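Local coordinates for protein RIF2 (Saccharomyces cerevisiae, PDB 4BJ1) that acts in transcriptional silencing and telomere length regulation in yeast, binds telomeric DNA and interacts with RAP1 and RIF1, at residues L18-T23 and K235-S240; I82-Y87 and S127-M132. All blocks are in the same frame, centred on the assembly; numbering follows the deposited sequence.

Contact 1: L18-T23 and K235-S240; sequences LQELGT and KFTFDS
Glu20, on helix 10-26, reaches out to Phe236, Thr237 and Phe238 in the loop 235-240, and this one side chain carries most of the contact. Its first carbon, Glu20 CB, lies 3.9 Å from Phe236 CD1, oblique to the ring. CG leaves CB anti to the backbone N (chi1 -156°) and skirts the same Phe236 CD1; with the chain extended beyond it the carboxylate is carried past the ring to the loop backbone. There the two oxygens divide the work. OE1 of Glu20 takes the amide of Thr237, N to OE1 2.7 Å, in a nearly straight bond (165° at the hydrogen) on the syn side and close to the carboxylate plane. Phe238 N gives the same oxygen a second, weak bond, and OE1 lies at the edge of the Phe238 ring, near its plane. OE2 of Glu20 accepts from the Thr237 hydroxyl, OG1 to OE2 2.8 Å, also on the syn side but tilted further from the plane. The carboxylate is thus bidentate, taking a backbone N-H and a hydroxyl of one residue, which fixes its rotation. An alanine at Glu20 would remove both oxygens and is likely to leave the Thr237 amide and hydroxyl without their acceptor, loosening the loop at most near Thr237. Next along the helix, Leu21 CB touches the Phe236 ring, CB to CE1 4.0 Å. Phe236 itself stacks on Tyr248, and Phe238 meets Phe13, so the loop's aromatic side is buried between helices 10-26 and 243-257. Through Gln19 and Thr23 the same helix also hydrogen-bonds a second subunit. In the fold, helix 10-26, the first of the modelled chain, is packed here against the loop between helices 223-233 and 243-257 of the helical AAA+ lid domain.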
loop_
_atom_site.group_PDB
_atom_site.type_symbol
_atom_site.label_atom_id
_atom_site.label_comp_id
_atom_site.label_asym_id
_atom_site.label_seq_id
_atom_site.Cartn_x
_atom_site.Cartn_y
_atom_site.Cartn_z
ATOM N N LEU A 18 0.627 -8.329 -1.038
ATOM C CA LEU A 18 0.341 -7.591 -2.255
ATOM C C LEU A 18 0.473 -6.094 -2.073
ATOM O O LEU A 18 1.187 -5.463 -2.860
ATOM C CB LEU A 18 -0.997 -7.982 -2.840
ATOM C CG LEU A 18 -0.866 -9.175 -3.760
ATOM C CD1 LEU A 18 -2.037 -10.108 -3.633
ATOM C CD2 LEU A 18 -0.628 -8.731 -5.206
ATOM N N GLN A 19 -0.074 -5.544 -0.969
ATOM C CA GLN A 19 0.079 -4.123 -0.651
ATOM C C GLN A 19 1.542 -3.757 -0.375
ATOM O O GLN A 19 1.996 -2.756 -0.921
ATOM C CB GLN A 19 -0.774 -3.755 0.537
ATOM C CG GLN A 19 -0.894 -2.267 0.758
ATOM C CD GLN A 19 -1.034 -2.001 2.219
ATOM O OE1 GLN A 19 -0.430 -2.675 3.052
ATOM N NE2 GLN A 19 -1.855 -1.038 2.573
ATOM N N GLU A 20 2.301 -4.586 0.396
ATOM C CA GLU A 20 3.693 -4.251 0.672
ATOM C C GLU A 20 4.564 -4.321 -0.545
ATOM O O GLU A 20 5.405 -3.448 -0.707
ATOM C CB GLU A 20 4.314 -5.036 1.825
ATOM C CG GLU A 20 5.478 -4.234 2.397
ATOM C CD GLU A 20 6.173 -4.656 3.674
ATOM O OE1 GLU A 20 5.733 -5.650 4.289
ATOM O OE2 GLU A 20 7.176 -4.005 4.049
ATOM N N LEU A 21 4.368 -5.332 -1.416
ATOM C CA LEU A 21 5.142 -5.474 -2.650
ATOM C C LEU A 21 4.876 -4.216 -3.509
ATOM O O LEU A 21 5.834 -3.588 -3.966
ATOM C CB LEU A 21 4.780 -6.803 -3.353
ATOM C CG LEU A 21 5.629 -7.267 -4.554
ATOM C CD1 LEU A 21 7.096 -7.559 -4.170
ATOM C CD2 LEU A 21 5.024 -8.512 -5.154
ATOM N N GLY A 22 3.607 -3.778 -3.554
ATOM C CA GLY A 22 3.209 -2.542 -4.217
ATOM C C GLY A 22 3.979 -1.349 -3.685
ATOM O O GLY A 22 4.673 -0.661 -4.434
ATOM N N THR A 23 3.930 -1.155 -2.373
ATOM C CA THR A 23 4.649 -0.116 -1.625
ATOM C C THR A 23 6.166 -0.167 -1.835
ATOM O O THR A 23 6.772 0.874 -2.095
ATOM C CB THR A 23 4.254 -0.225 -0.154
ATOM O OG1 THR A 23 2.866 0.063 -0.077
ATOM C CG2 THR A 23 5.006 0.721 0.733
ATOM N N LYS A 235 11.085 -8.645 0.617
ATOM C CA LYS A 235 11.142 -8.875 2.060
ATOM C C LYS A 235 9.997 -8.052 2.627
ATOM O O LYS A 235 9.842 -6.867 2.271
ATOM C CB LYS A 235 12.483 -8.435 2.689
ATOM C CG LYS A 235 13.733 -9.168 2.186
ATOM C CD LYS A 235 13.782 -10.670 2.488
ATOM C CE LYS A 235 15.146 -11.229 2.165
ATOM N NZ LYS A 235 16.166 -10.873 3.199
ATOM N N PHE A 236 9.171 -8.692 3.471
ATOM C CA PHE A 236 8.023 -8.026 4.059
ATOM C C PHE A 236 8.215 -7.729 5.535
ATOM O O PHE A 236 8.915 -8.464 6.244
ATOM C CB PHE A 236 6.735 -8.806 3.794
ATOM C CG PHE A 236 6.451 -9.102 2.337
ATOM C CD1 PHE A 236 6.614 -8.117 1.362
ATOM C CD2 PHE A 236 5.981 -10.352 1.942
ATOM C CE1 PHE A 236 6.355 -8.396 0.014
ATOM C CE2 PHE A 236 5.713 -10.627 0.602
ATOM C CZ PHE A 236 5.904 -9.647 -0.353
ATOM N N THR A 237 7.583 -6.638 5.990
ATOM C CA THR A 237 7.689 -6.130 7.351
ATOM C C THR A 237 6.384 -6.079 8.149
ATOM O O THR A 237 6.428 -5.706 9.336
ATOM C CB THR A 237 8.350 -4.749 7.352
ATOM O OG1 THR A 237 7.441 -3.785 6.821
ATOM C CG2 THR A 237 9.703 -4.733 6.652
ATOM N N PHE A 238 5.243 -6.439 7.532
ATOM C CA PHE A 238 3.949 -6.436 8.239
ATOM C C PHE A 238 3.919 -7.568 9.288
ATOM O O PHE A 238 4.630 -8.547 9.090
ATOM C CB PHE A 238 2.773 -6.539 7.259
ATOM C CG PHE A 238 2.780 -7.767 6.396
ATOM C CD1 PHE A 238 2.206 -8.956 6.843
ATOM C CD2 PHE A 238 3.331 -7.734 5.119
ATOM C CE1 PHE A 238 2.215 -10.100 6.041
ATOM C CE2 PHE A 238 3.286 -8.854 4.296
ATOM C CZ PHE A 238 2.754 -10.044 4.772
ATOM N N ASP A 239 3.116 -7.464 10.372
ATOM C CA ASP A 239 3.078 -8.495 11.444
ATOM C C ASP A 239 4.504 -8.850 11.856
ATOM O O ASP A 239 4.945 -9.996 11.681
ATOM C CB ASP A 239 2.293 -9.783 11.074
ATOM C CG ASP A 239 0.942 -9.577 10.432
ATOM O OD1 ASP A 239 0.181 -8.721 10.924
ATOM O OD2 ASP A 239 0.636 -10.293 9.433
ATOM N N SER A 240 5.263 -7.834 12.312
ATOM C CA SER A 240 6.633 -8.080 12.733
ATOM C C SER A 240 6.607 -8.954 13.962
ATOM O O SER A 240 5.736 -8.776 14.820
ATOM C CB SER A 240 7.388 -6.780 12.972
ATOM O OG SER A 240 7.681 -6.207 11.706
#

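Contact 2: I82-Y87 and S127-M132; sequences IEMNDY and SDLMMM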
loop_
_atom_site.group_PDB
_atom_site.type_symbol
_atom_site.label_atom_id
_atom_site.label_comp_id
_atom_site.label_asym_id
_atom_site.label_seq_id
_atom_site.Cartn_x
_atom_site.Cartn_y
_atom_site.Cartn_z
ATOM N N ILE A 82 -2.406 19.627 -14.526
ATOM C CA ILE A 82 -2.500 19.776 -15.968
ATOM C C ILE A 82 -1.424 18.907 -16.588
ATOM O O ILE A 82 -0.255 19.023 -16.227
ATOM C CB ILE A 82 -2.535 21.249 -16.452
ATOM C CG1 ILE A 82 -3.936 21.853 -16.198
ATOM C CG2 ILE A 82 -2.207 21.348 -17.939
ATOM C CD1 ILE A 82 -3.955 23.177 -15.645
ATOM N N GLU A 83 -1.847 17.959 -17.442
ATOM C CA GLU A 83 -0.946 17.044 -18.127
ATOM C C GLU A 83 -0.655 17.649 -19.495
ATOM O O GLU A 83 -1.547 17.756 -20.347
ATOM C CB GLU A 83 -1.580 15.665 -18.224
ATOM C CG GLU A 83 -1.802 15.010 -16.873
ATOM C CD GLU A 83 -2.656 13.764 -16.972
ATOM O OE1 GLU A 83 -3.898 13.898 -17.065
ATOM O OE2 GLU A 83 -2.077 12.653 -17.010
ATOM N N MET A 84 0.585 18.120 -19.674
ATOM C CA MET A 84 1.032 18.844 -20.865
ATOM C C MET A 84 1.449 17.969 -22.052
ATOM O O MET A 84 1.694 18.497 -23.143
ATOM C CB MET A 84 2.165 19.815 -20.482
ATOM C CG MET A 84 1.691 20.980 -19.635
ATOM S SD MET A 84 0.264 21.818 -20.352
ATOM C CE MET A 84 1.018 22.541 -21.799
ATOM N N ASN A 85 1.524 16.644 -21.837
ATOM C CA ASN A 85 1.922 15.653 -22.839
ATOM C C ASN A 85 1.084 15.695 -24.092
ATOM O O ASN A 85 1.630 15.873 -25.188
ATOM C CB ASN A 85 1.916 14.276 -22.238
ATOM C CG ASN A 85 3.097 14.098 -21.359
ATOM O OD1 ASN A 85 4.204 13.889 -21.853
ATOM N ND2 ASN A 85 2.898 14.281 -20.048
ATOM N N ASP A 86 -0.247 15.586 -23.923
ATOM C CA ASP A 86 -1.201 15.616 -25.025
ATOM C C ASP A 86 -1.156 16.939 -25.808
ATOM O O ASP A 86 -1.325 16.925 -27.022
ATOM C CB ASP A 86 -2.622 15.312 -24.520
ATOM C CG ASP A 86 -3.516 14.674 -25.571
ATOM O OD1 ASP A 86 -3.198 13.539 -26.018
ATOM O OD2 ASP A 86 -4.542 15.298 -25.937
ATOM N N TYR A 87 -0.847 18.053 -25.123
ATOM C CA TYR A 87 -0.792 19.407 -25.675
ATOM C C TYR A 87 0.384 19.737 -26.623
ATOM O O TYR A 87 0.144 20.242 -27.722
ATOM C CB TYR A 87 -0.807 20.433 -24.524
ATOM C CG TYR A 87 -1.239 21.803 -24.981
ATOM C CD1 TYR A 87 -2.587 22.112 -25.135
ATOM C CD2 TYR A 87 -0.301 22.776 -25.319
ATOM C CE1 TYR A 87 -2.992 23.357 -25.603
ATOM C CE2 TYR A 87 -0.696 24.033 -25.775
ATOM C CZ TYR A 87 -2.043 24.311 -25.921
ATOM O OH TYR A 87 -2.461 25.526 -26.382
ATOM N N SER A 127 -5.824 32.381 -25.010
ATOM C CA SER A 127 -5.444 31.156 -25.724
ATOM C C SER A 127 -6.206 29.921 -25.208
ATOM O O SER A 127 -6.804 29.975 -24.136
ATOM C CB SER A 127 -3.930 30.942 -25.661
ATOM O OG SER A 127 -3.473 30.402 -24.429
ATOM N N ASP A 128 -6.183 28.821 -25.978
ATOM C CA ASP A 128 -6.836 27.544 -25.652
ATOM C C ASP A 128 -6.380 27.017 -24.286
ATOM O O ASP A 128 -7.208 26.605 -23.468
ATOM C CB ASP A 128 -6.513 26.468 -26.728
ATOM C CG ASP A 128 -6.352 26.935 -28.172
ATOM O OD1 ASP A 128 -6.925 27.996 -28.526
ATOM O OD2 ASP A 128 -5.685 26.217 -28.959
ATOM N N LEU A 129 -5.049 27.019 -24.070
ATOM C CA LEU A 129 -4.366 26.554 -22.867
ATOM C C LEU A 129 -4.746 27.418 -21.680
ATOM O O LEU A 129 -5.241 26.895 -20.685
ATOM C CB LEU A 129 -2.848 26.573 -23.114
ATOM C CG LEU A 129 -1.912 26.046 -22.032
ATOM C CD1 LEU A 129 -2.338 24.683 -21.508
ATOM C CD2 LEU A 129 -0.533 25.952 -22.562
ATOM N N MET A 130 -4.566 28.743 -21.819
ATOM C CA MET A 130 -4.899 29.768 -20.835
ATOM C C MET A 130 -6.326 29.589 -20.335
ATOM O O MET A 130 -6.558 29.599 -19.133
ATOM C CB MET A 130 -4.728 31.159 -21.463
ATOM C CG MET A 130 -4.954 32.293 -20.506
ATOM S SD MET A 130 -3.576 32.543 -19.375
ATOM C CE MET A 130 -2.312 33.229 -20.534
ATOM N N MET A 131 -7.265 29.404 -21.259
ATOM C CA MET A 131 -8.682 29.224 -20.986
ATOM C C MET A 131 -8.924 28.012 -20.129
ATOM O O MET A 131 -9.682 28.095 -19.158
ATOM C CB MET A 131 -9.441 29.104 -22.304
ATOM C CG MET A 131 -9.963 30.413 -22.781
ATOM S SD MET A 131 -11.678 30.554 -22.266
ATOM C CE MET A 131 -12.505 29.752 -23.693
ATOM N N MET A 132 -8.250 26.899 -20.473
ATOM C CA MET A 132 -8.341 25.629 -19.765
ATOM C C MET A 132 -7.709 25.698 -18.370
ATOM O O MET A 132 -8.337 25.217 -17.427
ATOM C CB MET A 132 -7.750 24.497 -20.612
ATOM C CG MET A 132 -7.863 23.131 -19.963
ATOM S SD MET A 132 -6.240 22.516 -19.432
ATOM C CE MET A 132 -5.583 21.902 -21.057
#
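Apolar contacts between Leu129 and the pair Met84 and Tyr87 form the middle of this interface. Leu129 has CG anti to its backbone N (chi1 -176°), which sends its methyls between the two partners. Met84 curls round so that its methyl faces Leu129 tip to tip, CE to CD2 3.8 Å. Farther along helix 128-137, Met132 and Ile82 run alongside each other in opposing senses, SD to CG1 4.0 Å.

The CH-pi contact is with Tyr87: Leu129 CD2 lies 4.2 Å from the ring centroid, displaced toward CE2 and 30° off the normal. On the same face, Leu129 CD1 sits over the centre of the Tyr87 ring, 4.3 Å above its plane. The phenol oxygen reaches the base of the side chain, Tyr87 OH to Leu129 CB 3.5 Å. All this packs the end of strand 78-83, an outermost strand of the five-stranded parallel sheet of the AAA+ fold, and the short helix after it against helix 128-137. Ile82 and Met84 also touch Phe149 of the adjoining strand 145-153.

No hydrogen bond crosses between the segments. Ser127 is the N-cap of helix 128-137, its OG accepting from Met130 N at 3.3 Å (162° at the hydrogen).

How the contacts relate
The two contacts lie on opposite sides of the chain's centre, their own centres 39 Å apart and their nearest atoms about 20 Å apart, so they do not touch. In sequence, both segments of contact 2 fall between those of contact 1: residues 18-23 come first, then 82-87 and 127-132, then 235-240. They share no helix or strand. Contact 2 belongs to the parallel-sheet ASCE domain, at its outer strand 78-83, whereas contact 1 brings the start of the chain back to the helical lid. The chain thus passes from the lid side to the sheet and back, and each contact lies within its own half of the AAA+ fold.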